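Long-range contacts in DNA endonuclease I-CeuI (Chlamydomonas eugametos, PDB 2EX5), which binds a degenerate 17-19 bp DNA site as a homodimer and, with magnesium as cofactor, makes the staggered double-strand cut that starts intron homing: residues 85-91 with 117-123; 19-23 with 107-111. The protein carries 1 engineered substitution. All coordinates share one frame; numbering follows the deposited sequence.

Interaction 1. Residues 85-91 with 117-123. Engineered in segment 85-91: Arg89 (natural residue Gln). With nucleotides of chain B.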
loop_
_atom_site.group_PDB
_atom_site.type_symbol
_atom_site.label_atom_id
_atom_site.label_comp_id
_atom_site.label_asym_id
_atom_site.label_seq_id
_atom_site.Cartn_x
_atom_site.Cartn_y
_atom_site.Cartn_z
ATOM N N PHE C 85 2.906 12.660 9.977
ATOM C CA PHE C 85 2.719 11.952 8.694
ATOM C C PHE C 85 3.855 10.969 8.457
ATOM O O PHE C 85 4.970 11.352 8.653
ATOM C CB PHE C 85 2.736 13.020 7.641
ATOM C CG PHE C 85 2.871 12.490 6.217
ATOM C CD1 PHE C 85 4.107 12.521 5.549
ATOM C CD2 PHE C 85 1.785 12.006 5.568
ATOM C CE1 PHE C 85 4.218 12.009 4.232
ATOM C CE2 PHE C 85 1.898 11.478 4.270
ATOM C CZ PHE C 85 3.134 11.522 3.603
ATOM N N ASN C 86 3.650 9.745 7.961
ATOM C CA ASN C 86 4.832 8.932 7.631
ATOM C C ASN C 86 4.460 8.075 6.517
ATOM O O ASN C 86 3.254 7.879 6.304
ATOM C CB ASN C 86 5.428 8.022 8.767
ATOM C CG ASN C 86 4.476 6.926 9.287
ATOM O OD1 ASN C 86 4.223 6.879 10.456
ATOM N ND2 ASN C 86 3.973 6.063 8.444
ATOM N N VAL C 87 5.492 7.502 5.873
ATOM C CA VAL C 87 5.346 6.553 4.743
ATOM C C VAL C 87 6.464 5.565 4.821
ATOM O O VAL C 87 7.607 5.961 4.777
ATOM C CB VAL C 87 5.490 7.244 3.346
ATOM C CG1 VAL C 87 4.652 6.390 2.154
ATOM C CG2 VAL C 87 4.961 8.553 3.438
ATOM N N THR C 88 6.120 4.290 4.697
ATOM C CA THR C 88 6.935 3.159 4.978
ATOM C C THR C 88 7.039 2.366 3.711
ATOM O O THR C 88 6.123 2.282 2.908
ATOM C CB THR C 88 6.264 2.332 6.085
ATOM O OG1 THR C 88 5.983 3.259 7.133
ATOM C CG2 THR C 88 7.127 1.166 6.568
ATOM N N ARG C 89 8.252 1.892 3.463
ATOM C CA ARG C 89 8.475 1.068 2.272
ATOM C C ARG C 89 9.781 0.333 2.465
ATOM O O ARG C 89 10.728 0.897 2.922
ATOM C CB ARG C 89 8.568 1.991 1.063
ATOM C CG ARG C 89 8.473 1.412 -0.328
ATOM C CD ARG C 89 7.230 0.538 -0.753
ATOM N NE ARG C 89 7.551 -0.032 -2.053
ATOM C CZ ARG C 89 8.091 -1.249 -2.292
ATOM N NH1 ARG C 89 8.239 -2.132 -1.333
ATOM N NH2 ARG C 89 8.400 -1.623 -3.553
ATOM N N HIS C 90 9.819 -0.925 2.097
ATOM C CA HIS C 90 11.068 -1.637 1.962
ATOM C C HIS C 90 12.039 -0.850 1.086
ATOM O O HIS C 90 11.645 -0.233 0.059
ATOM C CB HIS C 90 10.761 -2.982 1.340
ATOM C CG HIS C 90 11.960 -3.850 1.147
ATOM N ND1 HIS C 90 12.217 -4.957 1.929
ATOM C CD2 HIS C 90 13.006 -3.744 0.297
ATOM C CE1 HIS C 90 13.322 -5.546 1.516
ATOM N NE2 HIS C 90 13.825 -4.818 0.538
ATOM N N VAL C 91 13.301 -0.849 1.495
ATOM C CA VAL C 91 14.376 -0.268 0.678
ATOM C C VAL C 91 14.299 -0.474 -0.885
ATOM O O VAL C 91 14.522 0.460 -1.627
ATOM C CB VAL C 91 15.752 -0.665 1.179
ATOM C CG1 VAL C 91 16.087 -2.154 0.845
ATOM C CG2 VAL C 91 16.765 0.295 0.501
ATOM N N ALA C 117 14.919 -4.363 6.445
ATOM C CA ALA C 117 15.359 -3.466 5.340
ATOM C C ALA C 117 14.277 -2.422 4.973
ATOM O O ALA C 117 14.312 -1.736 3.878
ATOM C CB ALA C 117 15.877 -4.294 4.143
ATOM N N THR C 118 13.372 -2.199 5.948
ATOM C CA THR C 118 12.440 -1.114 5.719
ATOM C C THR C 118 12.804 0.316 6.063
ATOM O O THR C 118 13.408 0.615 7.065
ATOM C CB THR C 118 10.966 -1.371 6.125
ATOM O OG1 THR C 118 10.650 -0.602 7.246
ATOM C CG2 THR C 118 10.618 -2.773 6.327
ATOM N N LEU C 119 12.293 1.230 5.295
ATOM C CA LEU C 119 12.636 2.629 5.494
ATOM C C LEU C 119 11.363 3.389 5.804
ATOM O O LEU C 119 10.361 2.935 5.404
ATOM C CB LEU C 119 13.217 3.109 4.132
ATOM C CG LEU C 119 14.748 3.174 3.864
ATOM C CD1 LEU C 119 15.728 2.248 4.760
ATOM C CD2 LEU C 119 15.171 3.294 2.362
ATOM N N VAL C 120 11.394 4.558 6.450
ATOM C CA VAL C 120 10.214 5.299 6.811
ATOM C C VAL C 120 10.573 6.682 6.460
ATOM O O VAL C 120 11.656 7.121 6.793
ATOM C CB VAL C 120 9.846 5.214 8.320
ATOM C CG1 VAL C 120 8.592 6.040 8.627
ATOM C CG2 VAL C 120 9.537 3.837 8.645
ATOM N N LEU C 121 9.681 7.404 5.787
ATOM C CA LEU C 121 9.823 8.812 5.624
ATOM C C LEU C 121 8.825 9.505 6.556
ATOM O O LEU C 121 7.642 9.164 6.576
ATOM C CB LEU C 121 9.619 9.142 4.106
ATOM C CG LEU C 121 9.175 10.540 3.608
ATOM C CD1 LEU C 121 9.779 11.657 4.234
ATOM C CD2 LEU C 121 9.496 10.611 2.177
ATOM N N THR C 122 9.293 10.462 7.331
ATOM C CA THR C 122 8.485 11.199 8.379
ATOM C C THR C 122 8.474 12.690 8.201
ATOM O O THR C 122 9.521 13.303 7.938
ATOM C CB THR C 122 9.049 10.860 9.846
ATOM O OG1 THR C 122 9.119 9.407 10.004
ATOM C CG2 THR C 122 8.156 11.340 10.970
ATOM N N ILE C 123 7.311 13.285 8.324
ATOM C CA ILE C 123 7.183 14.697 8.555
ATOM C C ILE C 123 6.336 14.933 9.778
ATOM O O ILE C 123 5.119 14.575 9.786
ATOM C CB ILE C 123 6.491 15.369 7.326
ATOM C CG1 ILE C 123 7.446 15.231 6.049
ATOM C CG2 ILE C 123 6.085 16.828 7.731
ATOM C CD1 ILE C 123 6.834 15.378 4.639
ATOM P P DG B 15 6.372 -2.731 2.099
ATOM O OP1 DG B 15 5.094 -2.760 1.272
ATOM O OP2 DG B 15 7.673 -2.445 1.444
ATOM O "O5'" DG B 15 6.006 -1.468 3.046
ATOM C "C5'" DG B 15 5.343 -1.346 4.265
ATOM C "C4'" DG B 15 3.914 -1.812 4.345
ATOM O "O4'" DG B 15 4.187 -2.651 5.465
ATOM C "C3'" DG B 15 2.897 -0.726 4.769
ATOM O "O3'" DG B 15 1.669 -1.303 4.464
ATOM C "C2'" DG B 15 3.246 -0.547 6.197
ATOM C "C1'" DG B 15 3.572 -2.010 6.530
ATOM N N9 DG B 15 4.381 -2.312 7.689
ATOM C C8 DG B 15 5.759 -2.262 7.786
ATOM N N7 DG B 15 6.206 -2.580 8.947
ATOM C C5 DG B 15 5.024 -2.910 9.662
ATOM C C6 DG B 15 4.903 -3.355 10.955
ATOM O O6 DG B 15 5.856 -3.564 11.658
ATOM N N1 DG B 15 3.625 -3.613 11.429
ATOM C C2 DG B 15 2.541 -3.425 10.627
ATOM N N2 DG B 15 1.401 -3.765 11.211
ATOM N N3 DG B 15 2.589 -3.013 9.335
ATOM C C4 DG B 15 3.887 -2.764 8.924
#

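Interaction 2. Residues 19-23 with 107-111. With nucleotides of chain A.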
loop_
_atom_site.group_PDB
_atom_site.type_symbol
_atom_site.label_atom_id
_atom_site.label_comp_id
_atom_site.label_asym_id
_atom_site.label_seq_id
_atom_site.Cartn_x
_atom_site.Cartn_y
_atom_site.Cartn_z
ATOM N N ILE C 19 24.398 10.666 6.619
ATOM C CA ILE C 19 23.683 11.538 5.659
ATOM C C ILE C 19 22.648 12.339 6.432
ATOM O O ILE C 19 22.541 13.537 6.162
ATOM C CB ILE C 19 23.033 10.685 4.476
ATOM C CG1 ILE C 19 24.090 10.288 3.423
ATOM C CG2 ILE C 19 21.938 11.422 3.767
ATOM C CD1 ILE C 19 23.650 9.185 2.510
ATOM N N ASN C 20 21.829 11.690 7.340
ATOM C CA ASN C 20 20.842 12.469 8.196
ATOM C C ASN C 20 21.515 13.422 9.154
ATOM O O ASN C 20 21.036 14.561 9.399
ATOM C CB ASN C 20 19.827 11.591 9.004
ATOM C CG ASN C 20 18.770 10.996 8.146
ATOM O OD1 ASN C 20 17.983 11.699 7.508
ATOM N ND2 ASN C 20 18.792 9.691 8.053
ATOM N N ASP C 21 22.625 12.970 9.703
ATOM C CA ASP C 21 23.491 13.854 10.606
ATOM C C ASP C 21 24.013 15.077 9.852
ATOM O O ASP C 21 23.955 16.187 10.349
ATOM C CB ASP C 21 24.709 13.095 11.186
ATOM C CG ASP C 21 24.340 12.077 12.280
ATOM O OD1 ASP C 21 25.243 11.278 12.713
ATOM O OD2 ASP C 21 23.159 12.001 12.649
ATOM N N ALA C 22 24.470 14.877 8.606
ATOM C CA ALA C 22 24.826 16.061 7.688
ATOM C C ALA C 22 23.706 17.109 7.375
ATOM O O ALA C 22 23.912 18.355 7.532
ATOM C CB ALA C 22 25.599 15.500 6.359
ATOM N N VAL C 23 22.496 16.673 6.931
ATOM C CA VAL C 23 21.421 17.686 6.678
ATOM C C VAL C 23 20.889 18.481 7.921
ATOM O O VAL C 23 20.352 19.686 7.831
ATOM C CB VAL C 23 20.251 17.100 5.867
ATOM C CG1 VAL C 23 19.473 16.000 6.653
ATOM C CG2 VAL C 23 19.379 18.216 5.340
ATOM N N GLY C 107 11.148 16.392 4.991
ATOM C CA GLY C 107 11.022 15.021 5.402
ATOM C C GLY C 107 12.402 14.509 5.545
ATOM O O GLY C 107 13.393 15.172 5.183
ATOM N N ARG C 108 12.454 13.320 6.156
ATOM C CA ARG C 108 13.637 12.599 6.466
ATOM C C ARG C 108 13.277 11.166 6.240
ATOM O O ARG C 108 12.231 10.759 6.680
ATOM C CB ARG C 108 14.018 12.830 7.919
ATOM C CG ARG C 108 14.466 14.270 8.257
ATOM C CD ARG C 108 15.856 14.629 7.568
ATOM N NE ARG C 108 16.306 15.981 7.988
ATOM C CZ ARG C 108 15.973 17.126 7.391
ATOM N NH1 ARG C 108 16.391 18.270 7.948
ATOM N NH2 ARG C 108 15.223 17.150 6.266
ATOM N N ILE C 109 14.180 10.440 5.550
ATOM C CA ILE C 109 14.191 9.006 5.399
ATOM C C ILE C 109 15.142 8.313 6.377
ATOM O O ILE C 109 16.354 8.619 6.476
ATOM C CB ILE C 109 14.527 8.596 3.968
ATOM C CG1 ILE C 109 13.404 9.092 3.018
ATOM C CG2 ILE C 109 14.748 7.116 3.877
ATOM C CD1 ILE C 109 13.621 8.833 1.579
ATOM N N ARG C 110 14.598 7.355 7.133
ATOM C CA ARG C 110 15.406 6.697 8.107
ATOM C C ARG C 110 15.070 5.213 8.052
ATOM O O ARG C 110 14.023 4.856 7.531
ATOM C CB ARG C 110 15.179 7.314 9.483
ATOM C CG ARG C 110 15.242 8.843 9.538
ATOM C CD ARG C 110 15.527 9.374 11.055
ATOM N NE ARG C 110 15.308 10.816 11.338
ATOM C CZ ARG C 110 14.114 11.447 11.302
ATOM N NH1 ARG C 110 13.987 12.758 11.595
ATOM N NH2 ARG C 110 13.028 10.776 10.954
ATOM N N HIS C 111 15.955 4.350 8.554
ATOM C CA HIS C 111 15.694 2.949 8.698
ATOM C C HIS C 111 14.643 2.727 9.809
ATOM O O HIS C 111 14.730 3.296 10.911
ATOM C CB HIS C 111 17.004 2.196 9.012
ATOM C CG HIS C 111 16.824 0.741 9.325
ATOM N ND1 HIS C 111 17.060 0.216 10.582
ATOM C CD2 HIS C 111 16.372 -0.294 8.568
ATOM C CE1 HIS C 111 16.813 -1.085 10.569
ATOM N NE2 HIS C 111 16.404 -1.420 9.351
ATOM P P DC A 7 16.892 14.367 13.486
ATOM O OP1 DC A 7 18.328 14.009 13.555
ATOM O OP2 DC A 7 16.274 14.840 12.188
ATOM O "O5'" DC A 7 16.339 12.991 14.172
ATOM C "C5'" DC A 7 17.052 12.530 15.401
ATOM C "C4'" DC A 7 16.501 11.225 15.936
ATOM O "O4'" DC A 7 15.304 11.570 16.689
ATOM C "C3'" DC A 7 16.071 10.211 14.877
ATOM O "O3'" DC A 7 16.242 8.928 15.324
ATOM C "C2'" DC A 7 14.555 10.354 14.802
ATOM C "C1'" DC A 7 14.302 10.662 16.292
ATOM N N1 DC A 7 12.887 11.008 16.491
ATOM C C2 DC A 7 12.208 10.664 17.677
ATOM O O2 DC A 7 12.854 10.182 18.598
ATOM N N3 DC A 7 10.885 10.920 17.789
ATOM C C4 DC A 7 10.264 11.474 16.791
ATOM N N4 DC A 7 8.993 11.801 16.914
ATOM C C5 DC A 7 10.946 11.838 15.617
ATOM C C6 DC A 7 12.240 11.610 15.496
HETATM O O HOH W 1 17.993 14.941 9.988
#

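Interaction 1. Residues 85-91 with 117-123
Phe85 to His90 and Thr118 to Ile123 run antiparallel as the two central strands of the four-stranded, DNA-binding sheet of a LAGLIDADG endonuclease. Phe85, Val87 and Arg89 form hydrogen-bonded pairs with Ile123, Leu121 and Leu119, and a seventh backbone bond, Val91 N to Ala117 O at 2.7 Å, extends the pairing. The tight side is the mostly apolar face buried under the helices, interrupted at the DNA end by Arg89. There Phe85 holds its ring anti to its own nitrogen (chi1 167°), side by side with Ile123; ring atom CD1 meets Ile123 CD1 at 4.1 Å. Helix 126-141 covers this pair, while Leu121 packs on helix 94-104, so large apolar residues suit the row. At its other end the branch CG2 of Val91 lies 3.9 Å from CD2 of Leu119.

The opposite face, bearing Asn86, Thr88, Val120 and Thr122, is less enclosed by protein and meets the DNA. Small polar or beta-branched side chains fit here: Thr88 and Val120 lie alongside each other, with OG1 of Thr88 3.9 Å from CG2 of Val120, while CG2 of Thr88 rests against the sugar of DG15 of chain B. Thr118, at the strand end, diverges from His90 and packs on a DNA sugar, its OG1 buried without a polar partner.

Arg89, an engineered residue, bends at chi2 (56°) and presents the edge of its guanidinium in plane to the phosphate. One oxygen, OP2 of DG15 of chain B, accepts both Arg89 NH1 at 2.9 Å and the backbone N of His90 at 2.7 Å.

Interaction 2. Residues 19-23 with 107-111
With chi1 at -74°, Asn20 swings its CG beside its own backbone nitrogen and sends the amide from helix 10-26 to the edge strand 108-111, while Arg108, bent at chi2 (-68°), brings its guanidinium back toward the helix. The contact thus joins an N-terminal helix to the border of the LAGLIDADG sheet, next to bound DNA. Asparagine suits this place because it is short and offers an N-H to a strand carbonyl: ND2 of Asn20 donates to O of Ile109 at 3.1 Å, the acceptor lying in the amide plane and the bond fairly straight at 162°. Its OD1 passes close to the Arg108 chain, 3.6 Å from CD.

One helical turn later, Val23 lays its branch CG1 over one face of the Arg108 guanidinium, 3.4 Å from NE, an apolar cover, while the edge meets a water in plane. NH2 of Arg108 donates to O of Gly107 from above the carbonyl plane, the oxygen being tilted from the guanidinium plane. Tyr32 of helix 29-40 adds a cation-pi contact to the same arginine.

Arg110 reaches instead for the DNA, its chain extended from CG to NE. Its guanidinium is sandwiched between CB of Arg108 and the sugar atom C2' of DC7 of chain A, and its edge points at the phosphate, where NH1 meets OP2 at 3.1 Å. The water links helix, strand and DNA: it accepts from Arg108 NE at 2.8 Å and donates to Asn20 O. It also donates to OP2 of DC7 of chain A, 2.8 Å away.

The two contacts lie about 12 Å apart, centre to centre, and share one antiparallel sheet. Strand 118-123 stands between strands 79-90 and 108-111, so interaction 1 forms the middle of the sheet and interaction 2 ties its edge, within this chain, to helix 10-26. Their segments alternate along the chain: 19-23, 85-91, 107-111, then 117-123. Strands 108-111 and 118-123 follow each other directly and join the contacts through probable backbone hydrogen bonds, Val120 N to Arg110 O and Thr122 N to Arg108 O. The contacts meet phosphates of DNA chains A and B, so the intervening strand 118-123 probably sets the spacing between the two phosphate contacts.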